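Local coordinates for decapping and exoribonuclease protein 1 (Kluyveromyces lactis, PDB 4GPS) that removes the NAD cap from the 5' end of NAD-capped RNAs and degrades RNA as a metal-dependent 5'-3' exoribonuclease, at residues I186-M190 / L312-Q317; T79-L83 / N374-Q378; F67-N73 / Y366-V372. One frame throughout, in Å; residues are numbered along the deposited sequence.

Interaction 1: residues I186-M190 / L312-Q317; sequences IDIIM and LRMWIQ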
# COMPACT_ATOMS: atom_id res chain seq x y z
N ILE A 186 -5.03 0.27 0.66
CA ILE A 186 -4.70 -1.07 1.09
C ILE A 186 -5.70 -1.53 2.19
O ILE A 186 -6.23 -2.65 2.11
CB ILE A 186 -3.23 -1.14 1.60
CG1 ILE A 186 -2.28 -0.92 0.44
CG2 ILE A 186 -2.93 -2.52 2.23
CD1 ILE A 186 -0.92 -0.42 0.88
N ASP A 187 -5.97 -0.69 3.19
CA ASP A 187 -6.88 -1.10 4.27
C ASP A 187 -8.24 -1.54 3.74
O ASP A 187 -8.80 -2.54 4.20
CB ASP A 187 -7.16 0.01 5.31
CG ASP A 187 -5.94 0.37 6.18
OD1 ASP A 187 -5.14 -0.54 6.53
OD2 ASP A 187 -5.81 1.58 6.51
N ILE A 188 -8.78 -0.78 2.80
CA ILE A 188 -10.07 -1.09 2.24
C ILE A 188 -10.05 -2.41 1.47
O ILE A 188 -10.99 -3.18 1.58
CB ILE A 188 -10.54 0.02 1.31
CG1 ILE A 188 -10.89 1.26 2.13
CG2 ILE A 188 -11.71 -0.48 0.43
CD1 ILE A 188 -10.81 2.57 1.34
N ILE A 189 -8.99 -2.68 0.72
CA ILE A 189 -8.93 -3.92 -0.04
C ILE A 189 -8.76 -5.10 0.92
O ILE A 189 -9.23 -6.21 0.64
CB ILE A 189 -7.75 -3.89 -1.06
CG1 ILE A 189 -8.00 -2.79 -2.08
CG2 ILE A 189 -7.62 -5.22 -1.79
CD1 ILE A 189 -6.69 -2.34 -2.79
N MET A 190 -8.11 -4.86 2.06
CA MET A 190 -7.84 -5.91 3.03
C MET A 190 -9.01 -6.36 3.91
O MET A 190 -8.89 -7.38 4.61
CB MET A 190 -6.67 -5.48 3.94
CG MET A 190 -5.30 -5.65 3.29
SD MET A 190 -4.84 -7.38 2.84
CE MET A 190 -4.27 -7.97 4.51
N LEU A 312 -0.03 -10.94 1.34
CA LEU A 312 -1.09 -10.38 0.52
C LEU A 312 -1.03 -8.85 0.53
O LEU A 312 -1.16 -8.20 -0.51
CB LEU A 312 -2.47 -10.85 1.00
CG LEU A 312 -3.71 -10.27 0.30
CD1 LEU A 312 -3.69 -10.71 -1.18
CD2 LEU A 312 -5.01 -10.70 1.03
N ARG A 313 -0.80 -8.27 1.70
CA ARG A 313 -0.75 -6.83 1.84
C ARG A 313 0.40 -6.27 1.01
O ARG A 313 0.27 -5.26 0.32
CB ARG A 313 -0.59 -6.48 3.33
CG ARG A 313 -1.31 -5.22 3.75
CD ARG A 313 -1.31 -5.00 5.26
NE ARG A 313 -2.28 -3.96 5.60
CZ ARG A 313 -2.06 -2.68 5.35
NH1 ARG A 313 -0.92 -2.33 4.81
NH2 ARG A 313 -2.99 -1.77 5.57
N MET A 314 1.51 -6.99 1.05
CA MET A 314 2.74 -6.65 0.33
C MET A 314 2.41 -6.62 -1.18
O MET A 314 2.76 -5.68 -1.91
CB MET A 314 3.74 -7.77 0.62
CG MET A 314 5.16 -7.42 0.67
SD MET A 314 6.15 -8.80 1.34
CE MET A 314 5.97 -8.50 3.15
N TRP A 315 1.76 -7.67 -1.65
CA TRP A 315 1.37 -7.76 -3.02
C TRP A 315 0.46 -6.57 -3.37
O TRP A 315 0.69 -5.91 -4.38
CB TRP A 315 0.62 -9.07 -3.27
CG TRP A 315 0.03 -9.18 -4.65
CD1 TRP A 315 0.70 -9.49 -5.82
CD2 TRP A 315 -1.31 -8.89 -5.03
NE1 TRP A 315 -0.15 -9.41 -6.88
CE2 TRP A 315 -1.39 -9.04 -6.44
CE3 TRP A 315 -2.47 -8.50 -4.32
CZ2 TRP A 315 -2.59 -8.82 -7.15
CZ3 TRP A 315 -3.66 -8.29 -5.03
CH2 TRP A 315 -3.70 -8.45 -6.43
N ILE A 316 -0.58 -6.29 -2.56
CA ILE A 316 -1.48 -5.17 -2.87
C ILE A 316 -0.69 -3.88 -2.89
O ILE A 316 -0.90 -3.03 -3.75
CB ILE A 316 -2.56 -4.99 -1.84
CG1 ILE A 316 -3.43 -6.25 -1.79
CG2 ILE A 316 -3.40 -3.75 -2.18
CD1 ILE A 316 -4.28 -6.32 -0.55
N GLN A 317 0.24 -3.76 -1.95
CA GLN A 317 1.07 -2.56 -1.83
C GLN A 317 1.88 -2.24 -3.09
O GLN A 317 1.84 -1.11 -3.58
CB GLN A 317 1.98 -2.68 -0.62
CG GLN A 317 3.03 -1.64 -0.52
CD GLN A 317 4.07 -1.97 0.55
OE1 GLN A 317 5.12 -1.33 0.61
NE2 GLN A 317 3.79 -2.96 1.38
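I186, D187 and M190 on helix 182-190 take hold of R313, while I189 joins I186 and M190 around I316, so that two helices of the PD-(D/E)XK nuclease fold pack in the protein interior. The short helical segments run at 131° to each other, with axes 10.3 Å apart. The R313 guanidinium is held in two ways. CG2 of I186 sits over the centre of one face, 3.2 Å from R313 CZ, and OD1 of D187 stands at the edge near the guanidinium plane, 2.7 Å from R313 NH2. This salt bridge is tight in distance, but its hydrogen bond is weak, bent to 117°, with carboxylate and guanidinium planes 58° apart. The R313 chain, extended from CG to NE, carries its charged end across to the neighbouring helix, where NH1 also bonds a bound citrate, probably from crystallisation. A leucine in place of R313 would probably leave the D187 carboxylate without its positive mate and uncover the methyl of I186. Next to this polar corner, I316 makes the apolar contacts: its CG2 lies 3.6 Å from I189 CD1, and its CD1 turns to the sulfur of M190. Further out, F377 of helix 370-393 backs I189, and D187 also touches L198. Q317, a substrate-binding residue by similarity, lies beside E293, a metal ligand, and K295, and the contact thus borders the active site. Bent at both its second and third torsions, M190 curls its thioether alongside L312, SD resting 3.8 Å from L312 CD2.

Interaction 2: residues T79-L83 / N374-Q378; sequences TPKLL and NDWFQ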
# COMPACT_ATOMS: atom_id res chain seq x y z
N THR A 79 0.01 -12.41 -12.63
CA THR A 79 -0.63 -11.59 -11.63
C THR A 79 -1.60 -10.58 -12.28
O THR A 79 -1.31 -10.03 -13.33
CB THR A 79 0.44 -10.82 -10.82
OG1 THR A 79 -0.20 -9.95 -9.89
CG2 THR A 79 1.35 -10.02 -11.76
N PRO A 80 -2.78 -10.37 -11.68
CA PRO A 80 -3.72 -9.41 -12.26
C PRO A 80 -3.24 -8.01 -11.88
O PRO A 80 -2.35 -7.86 -11.04
CB PRO A 80 -5.05 -9.78 -11.59
CG PRO A 80 -4.60 -10.25 -10.25
CD PRO A 80 -3.43 -11.15 -10.62
N LYS A 81 -3.77 -6.98 -12.52
CA LYS A 81 -3.37 -5.62 -12.14
C LYS A 81 -4.57 -4.99 -11.42
O LYS A 81 -5.71 -5.19 -11.84
CB LYS A 81 -2.97 -4.80 -13.38
CG LYS A 81 -1.49 -4.90 -13.71
CD LYS A 81 -1.14 -3.95 -14.87
CE LYS A 81 0.19 -4.32 -15.58
NZ LYS A 81 1.42 -4.05 -14.74
N LEU A 82 -4.33 -4.26 -10.34
CA LEU A 82 -5.44 -3.65 -9.63
C LEU A 82 -5.92 -2.41 -10.37
O LEU A 82 -7.13 -2.16 -10.47
CB LEU A 82 -5.04 -3.30 -8.20
CG LEU A 82 -4.71 -4.53 -7.34
CD1 LEU A 82 -4.23 -4.08 -5.96
CD2 LEU A 82 -5.95 -5.44 -7.22
N LEU A 83 -4.98 -1.66 -10.92
CA LEU A 83 -5.29 -0.44 -11.66
C LEU A 83 -4.81 -0.55 -13.09
O LEU A 83 -3.88 -1.28 -13.37
CB LEU A 83 -4.61 0.77 -10.98
CG LEU A 83 -5.15 1.07 -9.57
CD1 LEU A 83 -4.26 2.11 -8.89
CD2 LEU A 83 -6.63 1.54 -9.68
N ASN A 374 -8.77 -8.63 -5.54
CA ASN A 374 -9.04 -7.83 -6.72
C ASN A 374 -10.56 -7.71 -6.98
O ASN A 374 -11.05 -6.63 -7.28
CB ASN A 374 -8.33 -8.46 -7.92
CG ASN A 374 -8.48 -7.63 -9.15
OD1 ASN A 374 -8.31 -6.43 -9.11
ND2 ASN A 374 -8.79 -8.27 -10.27
N ASP A 375 -11.31 -8.79 -6.84
CA ASP A 375 -12.76 -8.72 -7.06
C ASP A 375 -13.42 -7.82 -6.02
O ASP A 375 -14.28 -6.99 -6.35
CB ASP A 375 -13.42 -10.11 -7.00
CG ASP A 375 -13.04 -11.00 -8.17
OD1 ASP A 375 -12.74 -10.50 -9.29
OD2 ASP A 375 -13.05 -12.23 -7.97
N TRP A 376 -13.00 -8.00 -4.75
CA TRP A 376 -13.51 -7.20 -3.64
C TRP A 376 -13.24 -5.71 -3.92
O TRP A 376 -14.11 -4.85 -3.70
CB TRP A 376 -12.81 -7.60 -2.36
CG TRP A 376 -13.02 -6.61 -1.25
CD1 TRP A 376 -12.09 -5.77 -0.72
CD2 TRP A 376 -14.26 -6.35 -0.55
NE1 TRP A 376 -12.66 -5.01 0.27
CE2 TRP A 376 -13.98 -5.34 0.40
CE3 TRP A 376 -15.56 -6.87 -0.63
CZ2 TRP A 376 -14.97 -4.84 1.27
CZ3 TRP A 376 -16.53 -6.37 0.23
CH2 TRP A 376 -16.23 -5.36 1.17
N PHE A 377 -12.01 -5.43 -4.37
CA PHE A 377 -11.56 -4.09 -4.72
C PHE A 377 -12.54 -3.42 -5.70
O PHE A 377 -13.00 -2.30 -5.45
CB PHE A 377 -10.17 -4.19 -5.36
CG PHE A 377 -9.64 -2.88 -5.86
CD1 PHE A 377 -9.14 -2.78 -7.15
CD2 PHE A 377 -9.51 -1.79 -5.01
CE1 PHE A 377 -8.51 -1.61 -7.58
CE2 PHE A 377 -8.89 -0.62 -5.42
CZ PHE A 377 -8.38 -0.53 -6.71
N GLN A 378 -12.82 -4.11 -6.80
CA GLN A 378 -13.75 -3.65 -7.84
C GLN A 378 -15.12 -3.41 -7.26
O GLN A 378 -15.78 -2.44 -7.64
CB GLN A 378 -13.90 -4.71 -8.95
CG GLN A 378 -12.72 -4.78 -9.94
CD GLN A 378 -12.54 -3.48 -10.72
OE1 GLN A 378 -13.53 -2.87 -11.15
NE2 GLN A 378 -11.29 -3.05 -10.90
O HOH W 1 -7.42 -7.12 -13.12
O HOH W 2 -9.12 -4.16 -10.51
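L82, N374 and F377 carry most of this contact, which packs the irregular loop before strand 86-95 on helix 370-393 of the PD-(D/E)XK nuclease fold. L82 slides past N374 in the opposite direction, its CD2 reaching the amide oxygen OD1 at 3.2 Å, while its CB lies 3.9 Å from CE1 of F377. The phenyl ring presents its edge to the loop. The backbone oxygen of L82 lies near the ring plane, 3.2 Å from F377 CE1, and CD2 of L83 meets the same edge at CZ. F377 is set there by a CG placed opposite its own backbone nitrogen (chi1 175°). No direct hydrogen bond joins the segments; water does the polar work. One water donates to both L82 O and N374 OD1, each at 2.8 Å. A second water donates to K81 O and takes a weak bond from N374 ND2, so both ends of the N374 amide are tied to the loop through solvent. The loop is wedged between helices: L82 leans on W315 and I316 of helix 305-319, P80 on Y350 of helix 346-353, while L83 and F377 both rest on L275 of strand 273-285.

Interaction 3: residues F67-N73 / Y366-V372; sequences FPHVSVN and YKFNPNV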
# COMPACT_ATOMS: atom_id res chain seq x y z
N PHE A 67 -20.41 -10.08 -2.26
CA PHE A 67 -19.78 -9.43 -3.39
C PHE A 67 -19.32 -10.48 -4.40
O PHE A 67 -18.79 -11.52 -4.04
CB PHE A 67 -18.59 -8.57 -2.92
CG PHE A 67 -17.40 -9.36 -2.46
CD1 PHE A 67 -16.37 -9.67 -3.34
CD2 PHE A 67 -17.33 -9.83 -1.15
CE1 PHE A 67 -15.28 -10.45 -2.92
CE2 PHE A 67 -16.24 -10.61 -0.71
CZ PHE A 67 -15.21 -10.92 -1.61
N PRO A 68 -19.53 -10.21 -5.68
CA PRO A 68 -19.13 -11.14 -6.75
C PRO A 68 -17.63 -11.44 -6.73
O PRO A 68 -16.81 -10.51 -6.82
CB PRO A 68 -19.53 -10.40 -8.03
CG PRO A 68 -20.65 -9.45 -7.57
CD PRO A 68 -20.14 -8.98 -6.22
N HIS A 69 -17.27 -12.71 -6.62
CA HIS A 69 -15.87 -13.06 -6.60
C HIS A 69 -15.53 -14.45 -7.07
O HIS A 69 -16.29 -15.40 -6.88
CB HIS A 69 -15.29 -12.87 -5.21
CG HIS A 69 -15.89 -13.75 -4.16
ND1 HIS A 69 -15.44 -15.03 -3.92
CD2 HIS A 69 -16.85 -13.50 -3.23
CE1 HIS A 69 -16.09 -15.53 -2.88
NE2 HIS A 69 -16.95 -14.63 -2.45
N VAL A 70 -14.37 -14.53 -7.71
CA VAL A 70 -13.81 -15.74 -8.24
C VAL A 70 -13.61 -16.79 -7.12
O VAL A 70 -13.51 -16.45 -5.93
CB VAL A 70 -12.47 -15.39 -8.89
CG1 VAL A 70 -11.58 -16.53 -8.85
CG2 VAL A 70 -12.68 -14.93 -10.31
N SER A 71 -13.57 -18.06 -7.50
CA SER A 71 -13.39 -19.09 -6.50
C SER A 71 -12.17 -18.83 -5.62
O SER A 71 -11.11 -18.38 -6.07
CB SER A 71 -13.24 -20.46 -7.16
OG SER A 71 -12.82 -21.41 -6.20
N VAL A 72 -12.34 -19.15 -4.34
CA VAL A 72 -11.30 -18.99 -3.35
C VAL A 72 -10.05 -19.81 -3.69
O VAL A 72 -8.96 -19.55 -3.17
CB VAL A 72 -11.89 -19.40 -1.97
CG1 VAL A 72 -10.83 -19.93 -1.07
CG2 VAL A 72 -12.56 -18.19 -1.33
N ASN A 73 -10.23 -20.79 -4.58
CA ASN A 73 -9.13 -21.68 -5.02
C ASN A 73 -8.62 -21.37 -6.41
O ASN A 73 -7.75 -22.04 -6.94
CB ASN A 73 -9.58 -23.14 -4.95
CG ASN A 73 -10.12 -23.50 -3.59
OD1 ASN A 73 -9.39 -23.47 -2.59
ND2 ASN A 73 -11.40 -23.83 -3.54
N TYR A 366 -11.14 -16.16 2.65
CA TYR A 366 -11.07 -16.32 1.21
C TYR A 366 -9.71 -16.86 0.82
O TYR A 366 -9.25 -16.60 -0.28
CB TYR A 366 -11.33 -14.98 0.53
CG TYR A 366 -12.66 -14.43 0.92
CD1 TYR A 366 -12.79 -13.58 2.01
CD2 TYR A 366 -13.82 -14.83 0.26
CE1 TYR A 366 -14.04 -13.12 2.44
CE2 TYR A 366 -15.09 -14.39 0.69
CZ TYR A 366 -15.20 -13.54 1.77
OH TYR A 366 -16.45 -13.10 2.20
N LYS A 367 -9.10 -17.62 1.72
CA LYS A 367 -7.76 -18.18 1.50
C LYS A 367 -6.74 -17.14 1.00
O LYS A 367 -5.81 -17.48 0.26
CB LYS A 367 -7.82 -19.36 0.54
CG LYS A 367 -8.66 -20.52 1.05
CD LYS A 367 -8.52 -21.72 0.15
CE LYS A 367 -9.05 -22.99 0.80
NZ LYS A 367 -8.55 -24.20 0.08
N PHE A 368 -6.92 -15.88 1.42
CA PHE A 368 -6.01 -14.78 1.04
C PHE A 368 -5.64 -14.82 -0.45
O PHE A 368 -4.48 -14.66 -0.85
CB PHE A 368 -4.73 -14.83 1.89
CG PHE A 368 -4.97 -14.99 3.37
CD1 PHE A 368 -4.99 -16.26 3.96
CD2 PHE A 368 -5.20 -13.87 4.17
CE1 PHE A 368 -5.23 -16.41 5.33
CE2 PHE A 368 -5.44 -14.01 5.53
CZ PHE A 368 -5.45 -15.29 6.11
N ASN A 369 -6.64 -15.03 -1.29
CA ASN A 369 -6.40 -15.09 -2.72
C ASN A 369 -6.33 -13.67 -3.31
O ASN A 369 -7.30 -12.92 -3.23
CB ASN A 369 -7.52 -15.90 -3.38
CG ASN A 369 -7.19 -16.30 -4.81
OD1 ASN A 369 -6.76 -15.49 -5.63
ND2 ASN A 369 -7.42 -17.57 -5.11
N PRO A 370 -5.19 -13.30 -3.93
CA PRO A 370 -5.07 -11.96 -4.52
C PRO A 370 -6.17 -11.69 -5.55
O PRO A 370 -6.52 -10.54 -5.80
CB PRO A 370 -3.70 -11.98 -5.19
CG PRO A 370 -3.01 -13.17 -4.62
CD PRO A 370 -4.05 -14.16 -4.30
N ASN A 371 -6.72 -12.75 -6.16
CA ASN A 371 -7.76 -12.56 -7.16
C ASN A 371 -9.07 -12.18 -6.53
O ASN A 371 -9.82 -11.36 -7.07
CB ASN A 371 -7.89 -13.79 -8.03
CG ASN A 371 -6.65 -14.05 -8.85
OD1 ASN A 371 -5.86 -14.96 -8.55
ND2 ASN A 371 -6.46 -13.23 -9.90
N VAL A 372 -9.36 -12.76 -5.37
CA VAL A 372 -10.57 -12.39 -4.65
C VAL A 372 -10.37 -10.95 -4.13
O VAL A 372 -11.28 -10.15 -4.18
CB VAL A 372 -10.81 -13.39 -3.50
CG1 VAL A 372 -11.92 -12.91 -2.59
CG2 VAL A 372 -11.15 -14.75 -4.11
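This is a partly buried loop-to-helix contact at the periphery of the nuclease fold, in which F67-N73 passes over the turn that leads into helix 370-393 and its capped first residues. F67, H69 and Y366 form an aromatic cluster. The edge of Y366 points at the face of H69 in a T-shaped pair, with planes at 88° and centroids 5.2 Å apart. F67 meets Y366 more obliquely, its CZ above one face of the tyrosine ring, and it turns its own edge to V372 CG1. Both F67 and H69 tuck CG in between the two backbone branches (chi1 71° and 63°), which brings their rings to Y366. V372 is shared: its other methyl, CG2, approaches V70 O at 3.4 Å. Farther along, CG2 of V72 packs against the CA of Y366. Within the loop, S71 OG accepts from N73 N, an ST turn. NZ of the extended K367 bonds K361 O and V359 O, and also donates to N73 OD1 at 2.9 Å. N369, the N-cap of helix 370-393, uses both ends of its amide. Its OD1 accepts from N371 N in the carbonyl plane, the capping bond, at 2.8 Å; ND2 bonds Y74 O and also donates to V72 O, which it reaches from above the carbonyl plane at 3.2 Å.

How the interactions relate
Interaction 1 is buried near the centre of the chain and joins two helices through aliphatic packing and one salt bridge; interactions 2 and 3 are partly buried and lie farther out. Interaction 2, about 10 Å from interaction 1 between centres, combines leucine-phenylalanine packing with water-mediated polar contacts; interaction 3, farthest out and away from the annotated sites, combines aromatic packing with direct side-chain hydrogen bonds. Interactions 2 and 3 share helix 370-393 and successive parts of one N-terminal loop, and D375 OD2 accepts from V70 N to join them. The same helix reaches interaction 1 through W376 NE1, probably hydrogen-bonded to I188 O, while W315 of helix 305-319 touches both T79 and P370.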